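Side-chain contacts in transcriptional regulator, MarR family (Listeria monocytogenes str. 4b, PDB 2QWW), which probably binds DNA as a dimer through a winged helix-turn-helix domain and regulates transcription, as in other MarR-family repressors: residues 18-21 / 22-26; 37-40 / 41-45. All coordinates share one frame; numbering follows the deposited sequence.

Contact 1 of 2, residues 18-21 / 22-26; sequences TYWS and IQRIS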
ATOM      1  N   THR A  18       5.734 -11.537  -7.482  1.00 34.61           N
ATOM      2  CA  THR A  18       4.359 -11.977  -7.695  1.00 34.27           C
ATOM      3  C   THR A  18       3.443 -11.322  -6.691  1.00 33.26           C
ATOM      4  O   THR A  18       2.391 -10.821  -7.060  1.00 36.43           O
ATOM      5  CB  THR A  18       4.213 -13.501  -7.617  1.00 34.77           C
ATOM      6  OG1 THR A  18       5.102 -14.112  -8.549  1.00 33.90           O
ATOM      7  CG2 THR A  18       2.820 -13.921  -7.964  1.00 33.21           C
ATOM      8  N   TYR A  19       3.821 -11.350  -5.420  1.00 33.70           N
ATOM      9  CA  TYR A  19       3.057 -10.661  -4.374  1.00 33.84           C
ATOM     10  C   TYR A  19       2.884  -9.175  -4.679  1.00 35.58           C
ATOM     11  O   TYR A  19       1.813  -8.629  -4.498  1.00 32.37           O
ATOM     12  CB  TYR A  19       3.748 -10.775  -3.016  1.00 35.11           C
ATOM     13  CG  TYR A  19       3.582 -12.079  -2.271  1.00 34.95           C
ATOM     14  CD1 TYR A  19       2.390 -12.786  -2.304  1.00 37.29           C
ATOM     15  CD2 TYR A  19       4.572 -12.526  -1.423  1.00 34.22           C
ATOM     16  CE1 TYR A  19       2.238 -13.954  -1.586  1.00 36.82           C
ATOM     17  CE2 TYR A  19       4.418 -13.686  -0.702  1.00 34.64           C
ATOM     18  CZ  TYR A  19       3.258 -14.400  -0.800  1.00 33.53           C
ATOM     19  OH  TYR A  19       3.094 -15.536  -0.061  1.00 31.18           O
ATOM     20  N   TRP A  20       3.959  -8.528  -5.125  1.00 36.36           N
ATOM     21  CA  TRP A  20       3.940  -7.119  -5.498  1.00 38.98           C
ATOM     22  C   TRP A  20       2.952  -6.873  -6.623  1.00 38.45           C
ATOM     23  O   TRP A  20       2.193  -5.925  -6.589  1.00 41.02           O
ATOM     24  CB  TRP A  20       5.356  -6.666  -5.945  1.00 42.83           C
ATOM     25  CG  TRP A  20       5.404  -5.221  -6.317  1.00 48.45           C
ATOM     26  CD1 TRP A  20       5.593  -4.167  -5.472  1.00 51.59           C
ATOM     27  CD2 TRP A  20       5.210  -4.660  -7.621  1.00 50.73           C
ATOM     28  NE1 TRP A  20       5.528  -2.985  -6.171  1.00 51.43           N
ATOM     29  CE2 TRP A  20       5.294  -3.258  -7.490  1.00 50.84           C
ATOM     30  CE3 TRP A  20       4.979  -5.207  -8.886  1.00 51.12           C
ATOM     31  CZ2 TRP A  20       5.172  -2.396  -8.575  1.00 52.89           C
ATOM     32  CZ3 TRP A  20       4.847  -4.351  -9.966  1.00 52.21           C
ATOM     33  CH2 TRP A  20       4.949  -2.959  -9.804  1.00 51.92           C
ATOM     34  N   SER A  21       2.979  -7.736  -7.624  1.00 38.36           N
ATOM     35  CA  SER A  21       2.095  -7.636  -8.775  1.00 39.01           C
ATOM     36  C   SER A  21       0.613  -7.826  -8.411  1.00 39.26           C
ATOM     37  O   SER A  21      -0.261  -7.127  -8.932  1.00 40.85           O
ATOM     38  CB  SER A  21       2.498  -8.662  -9.808  1.00 38.98           C
ATOM     39  OG  SER A  21       1.561  -8.671 -10.856  1.00 45.59           O
ATOM     40  N   ILE A  22       0.337  -8.773  -7.522  1.00 38.56           N
ATOM     41  CA  ILE A  22      -1.030  -9.015  -7.030  1.00 38.11           C
ATOM     42  C   ILE A  22      -1.541  -7.806  -6.214  1.00 39.02           C
ATOM     43  O   ILE A  22      -2.743  -7.490  -6.221  1.00 39.92           O
ATOM     44  CB  ILE A  22      -1.092 -10.320  -6.165  1.00 37.39           C
ATOM     45  CG1 ILE A  22      -0.942 -11.550  -7.067  1.00 34.27           C
ATOM     46  CG2 ILE A  22      -2.406 -10.405  -5.392  1.00 39.86           C
ATOM     47  CD1 ILE A  22      -0.810 -12.878  -6.327  1.00 35.46           C
ATOM     48  N   GLN A  23      -0.636  -7.177  -5.476  1.00 39.78           N
ATOM     49  CA  GLN A  23      -0.958  -6.003  -4.682  1.00 40.97           C
ATOM     50  C   GLN A  23      -1.253  -4.839  -5.631  1.00 40.10           C
ATOM     51  O   GLN A  23      -2.156  -4.063  -5.373  1.00 41.43           O
ATOM     52  CB  GLN A  23       0.189  -5.703  -3.702  1.00 41.86           C
ATOM     53  CG  GLN A  23       0.046  -4.462  -2.779  1.00 44.25           C
ATOM     54  CD  GLN A  23      -1.233  -4.428  -1.945  1.00 56.07           C
ATOM     55  OE1 GLN A  23      -2.333  -4.293  -2.482  1.00 65.66           O
ATOM     56  NE2 GLN A  23      -1.083  -4.494  -0.622  1.00 54.61           N
ATOM     57  N   ARG A  24      -0.517  -4.760  -6.741  1.00 39.55           N
ATOM     58  CA  ARG A  24      -0.727  -3.739  -7.755  1.00 42.22           C
ATOM     59  C   ARG A  24      -2.126  -3.891  -8.385  1.00 41.39           C
ATOM     60  O   ARG A  24      -2.829  -2.905  -8.592  1.00 40.28           O
ATOM     61  CB  ARG A  24       0.387  -3.813  -8.814  1.00 41.97           C
ATOM     62  CG  ARG A  24       0.293  -2.759  -9.911  1.00 48.56           C
ATOM     63  CD  ARG A  24       1.379  -2.872 -10.975  1.00 49.85           C
ATOM     64  NE  ARG A  24       1.666  -4.251 -11.389  1.00 63.97           N
ATOM     65  CZ  ARG A  24       0.888  -5.014 -12.161  1.00 65.04           C
ATOM     66  NH1 ARG A  24      -0.291  -4.581 -12.618  1.00 69.84           N
ATOM     67  NH2 ARG A  24       1.294  -6.247 -12.462  1.00 61.52           N
ATOM     68  N   ILE A  25      -2.536  -5.132  -8.650  1.00 40.75           N
ATOM     69  CA  ILE A  25      -3.859  -5.419  -9.216  1.00 38.37           C
ATOM     70  C   ILE A  25      -4.950  -5.164  -8.193  1.00 38.01           C
ATOM     71  O   ILE A  25      -6.025  -4.678  -8.533  1.00 37.93           O
ATOM     72  CB  ILE A  25      -3.944  -6.880  -9.710  1.00 39.41           C
ATOM     73  CG1 ILE A  25      -3.062  -7.040 -10.953  1.00 37.75           C
ATOM     74  CG2 ILE A  25      -5.400  -7.298  -9.999  1.00 38.66           C
ATOM     75  CD1 ILE A  25      -2.792  -8.468 -11.323  1.00 42.29           C
ATOM     76  N   SER A  26      -4.679  -5.522  -6.947  1.00 37.13           N
ATOM     77  CA  SER A  26      -5.638  -5.307  -5.887  1.00 39.18           C
ATOM     78  C   SER A  26      -5.872  -3.809  -5.685  1.00 40.00           C
ATOM     79  O   SER A  26      -6.969  -3.400  -5.353  1.00 37.93           O
ATOM     80  CB  SER A  26      -5.168  -5.950  -4.584  1.00 39.07           C
ATOM     81  OG  SER A  26      -5.025  -7.350  -4.729  1.00 46.13           O
TER

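Contact 2 of 2, residues 37-40 / 41-45; sequences LGLT and IQQLA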
ATOM      1  N   LEU A  37     -18.166   3.852  -3.754  1.00 32.69           N
ATOM      2  CA  LEU A  37     -18.585   4.315  -2.432  1.00 34.42           C
ATOM      3  C   LEU A  37     -18.662   5.842  -2.363  1.00 33.54           C
ATOM      4  O   LEU A  37     -19.055   6.400  -1.339  1.00 33.18           O
ATOM      5  CB  LEU A  37     -17.632   3.788  -1.362  1.00 37.01           C
ATOM      6  CG  LEU A  37     -17.557   2.253  -1.281  1.00 39.90           C
ATOM      7  CD1 LEU A  37     -16.454   1.820  -0.360  1.00 39.33           C
ATOM      8  CD2 LEU A  37     -18.866   1.676  -0.843  1.00 40.01           C
ATOM      9  N   GLY A  38     -18.280   6.500  -3.457  1.00 33.13           N
ATOM     10  CA  GLY A  38     -18.296   7.959  -3.575  1.00 34.25           C
ATOM     11  C   GLY A  38     -17.097   8.670  -2.955  1.00 33.61           C
ATOM     12  O   GLY A  38     -17.078   9.885  -2.902  1.00 32.73           O
ATOM     13  N   LEU A  39     -16.087   7.913  -2.522  1.00 34.65           N
ATOM     14  CA  LEU A  39     -14.963   8.469  -1.788  1.00 31.31           C
ATOM     15  C   LEU A  39     -13.642   8.205  -2.435  1.00 33.21           C
ATOM     16  O   LEU A  39     -13.506   7.284  -3.221  1.00 32.77           O
ATOM     17  CB  LEU A  39     -14.936   7.846  -0.408  1.00 30.84           C
ATOM     18  CG  LEU A  39     -16.204   7.983   0.441  1.00 31.20           C
ATOM     19  CD1 LEU A  39     -16.101   7.129   1.669  1.00 38.15           C
ATOM     20  CD2 LEU A  39     -16.436   9.415   0.815  1.00 33.01           C
ATOM     21  N   THR A  40     -12.663   9.030  -2.079  1.00 32.76           N
ATOM     22  CA  THR A  40     -11.315   8.862  -2.535  1.00 35.97           C
ATOM     23  C   THR A  40     -10.667   7.861  -1.590  1.00 37.18           C
ATOM     24  O   THR A  40     -11.175   7.594  -0.496  1.00 36.24           O
ATOM     25  CB  THR A  40     -10.530  10.153  -2.438  1.00 36.92           C
ATOM     26  OG1 THR A  40     -10.409  10.524  -1.059  1.00 38.32           O
ATOM     27  CG2 THR A  40     -11.226  11.282  -3.217  1.00 37.35           C
ATOM     28  N   ILE A  41      -9.558   7.300  -2.036  1.00 38.14           N
ATOM     29  CA  ILE A  41      -8.763   6.348  -1.258  1.00 41.07           C
ATOM     30  C   ILE A  41      -8.270   6.952   0.055  1.00 39.30           C
ATOM     31  O   ILE A  41      -8.186   6.258   1.062  1.00 42.73           O
ATOM     32  CB  ILE A  41      -7.581   5.823  -2.141  1.00 40.52           C
ATOM     33  CG1 ILE A  41      -8.109   4.830  -3.169  1.00 46.47           C
ATOM     34  CG2 ILE A  41      -6.455   5.185  -1.323  1.00 46.78           C
ATOM     35  CD1 ILE A  41      -8.697   3.543  -2.598  1.00 50.12           C
ATOM     36  N   GLN A  42      -7.970   8.245   0.035  1.00 39.84           N
ATOM     37  CA  GLN A  42      -7.516   8.980   1.214  1.00 39.15           C
ATOM     38  C   GLN A  42      -8.697   9.176   2.187  1.00 37.18           C
ATOM     39  O   GLN A  42      -8.545   9.021   3.398  1.00 38.99           O
ATOM     40  CB  GLN A  42      -6.903  10.334   0.828  1.00 38.75           C
ATOM     41  CG  GLN A  42      -5.869  10.290  -0.305  1.00 47.23           C
ATOM     42  CD  GLN A  42      -6.454  10.475  -1.722  1.00 53.51           C
ATOM     43  OE1 GLN A  42      -6.324   9.595  -2.572  1.00 48.13           O
ATOM     44  NE2 GLN A  42      -7.105  11.617  -1.965  1.00 53.96           N
ATOM     45  N   GLN A  43      -9.864   9.520   1.659  1.00 34.73           N
ATOM     46  CA  GLN A  43     -11.086   9.618   2.470  1.00 33.37           C
ATOM     47  C   GLN A  43     -11.421   8.307   3.165  1.00 32.38           C
ATOM     48  O   GLN A  43     -11.836   8.305   4.319  1.00 32.56           O
ATOM     49  CB  GLN A  43     -12.285  10.051   1.637  1.00 33.04           C
ATOM     50  CG  GLN A  43     -12.381  11.552   1.379  1.00 34.76           C
ATOM     51  CD  GLN A  43     -13.602  11.896   0.546  1.00 31.41           C
ATOM     52  OE1 GLN A  43     -13.806  11.318  -0.508  1.00 32.43           O
ATOM     53  NE2 GLN A  43     -14.407  12.835   1.011  1.00 28.54           N
ATOM     54  N   LEU A  44     -11.278   7.195   2.456  1.00 34.60           N
ATOM     55  CA  LEU A  44     -11.491   5.869   3.045  1.00 33.30           C
ATOM     56  C   LEU A  44     -10.413   5.495   4.037  1.00 32.62           C
ATOM     57  O   LEU A  44     -10.710   4.878   5.035  1.00 33.31           O
ATOM     58  CB  LEU A  44     -11.557   4.799   1.970  1.00 34.01           C
ATOM     59  CG  LEU A  44     -12.818   4.815   1.144  1.00 38.24           C
ATOM     60  CD1 LEU A  44     -12.624   3.940  -0.062  1.00 43.24           C
ATOM     61  CD2 LEU A  44     -14.010   4.363   1.989  1.00 39.74           C
ATOM     62  N   ALA A  45      -9.167   5.870   3.778  1.00 33.63           N
ATOM     63  CA  ALA A  45      -8.101   5.595   4.731  1.00 35.45           C
ATOM     64  C   ALA A  45      -8.432   6.253   6.073  1.00 36.58           C
ATOM     65  O   ALA A  45      -8.291   5.639   7.136  1.00 37.48           O
ATOM     66  CB  ALA A  45      -6.780   6.098   4.205  1.00 38.09           C
TER
HETATM   67  O   HOH W   1     -14.844  12.114  -3.054  1.00 33.21           O
HETATM   68  O   HOH W   2      -9.430  13.282  -0.550  1.00 25.55           O

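Contact 1 of 2, residues 18-21 / 22-26
T18-S21 and I22-S26 are successive turns of helix 8-37, joined by four backbone bonds of the i to i+4 kind: T18 O takes I22 N at 2.9 Å, and Y19, W20 and S21 do the same for Q23, R24 and I25. The first is the straightest, with an N-H...O angle of 160°. On one flank W20 and R24 meet four residues apart. With CG of W20 anti to the backbone N, the indole swings out beside the helix, and its six-membered ring comes up to the arginine one turn on: W20 CZ3 lies 3.5 Å from R24 NE, while W20 CH2 lies 3.8 Å from R24 CD. The two flat groups are inclined 56° to each other, and CZ3 sits at the guanidinium edge, near its plane. A bend at chi3 (42°) turns the head of R24 back over the preceding turn, bringing R24 NH2 to 2.9 Å from S21 OG, although the angle there is too poor for a hydrogen bond. That hydroxyl is instead bonded to E147 of the second subunit. The helix belongs to the dimer interface, which in MarR proteins is built from the N- and C-terminal helices: Q23 packs on Q23 of the second subunit and I22 on its Y19. On the buried flank, T18 CG2 and I22 CD1 touch lightly at 4.1 Å, and T18 turns its hydroxyl back to E14 O. Further along, S26 OG bonds to I22 O at 2.7 Å, on the opposite face of that carbonyl from S26 N.

Contact 2 of 2, residues 37-40 / 41-45
T40 and Q43 exchange hydrogen bonds as a capping box at the start of helix 41-52. Q43 N donates to T40 OG1 at 2.9 Å, and in return T40 N donates to Q43 OE1 at 3.0 Å, lying in the plane of the amide and on a lone pair of its oxygen. The threonine hydroxyl can face the helix end because chi1 of 65° sets it between its own N and carbonyl carbon. One turn on, L44 N bonds to T40 O, the first i to i+4 link of the helix. G38 has positive phi and closes helix 8-37 with a Schellman motif, so one helix ends and the next begins within three residues.

Two waters extend the polar network. One donates to both G38 O and Q43 OE1; the other joins T40 OG1 to Q42 NE2, the latter bond weak.

Among the apolar contacts, L39 and L44 cross at about a right angle, with L39 CD1 tightly against L44 CD2 at 3.5 Å. L37 CD1 reaches the same methyl at 4.2 Å. L39 also lays CD2 beside the Q43 amide, 3.5 Å from OE1, and continues onto L82 and L84, while L37 and L44 both touch S114 of helix 105-115.

Two donors, T40 N and a water, grip Q43 OE1, which probably holds the amide in its orientation, and T40 OG1 satisfies a first-turn N-H that has no earlier helical carbonyl to bond.

From the N terminus, helix 8-37 carries contact 1 along its middle and ends where contact 2 begins. Each contact is local: contact 1 joins consecutive helical turns and closes no loop, whereas contact 2 closes the short turn leading into helix 41-52. They stand in series, neither nested nor crossing, with centres about 20 Å apart and nearest atoms about 8 Å apart. Most of residues 18-26 come within reach of the second subunit, and Y19 also bonds to N143 of its own chain in helix 133-150; residues 37-45 pack on helix 105-115 and the 82-84 loop. Helix 8-37 thus runs from the dimer interface to the probable DNA-binding domain.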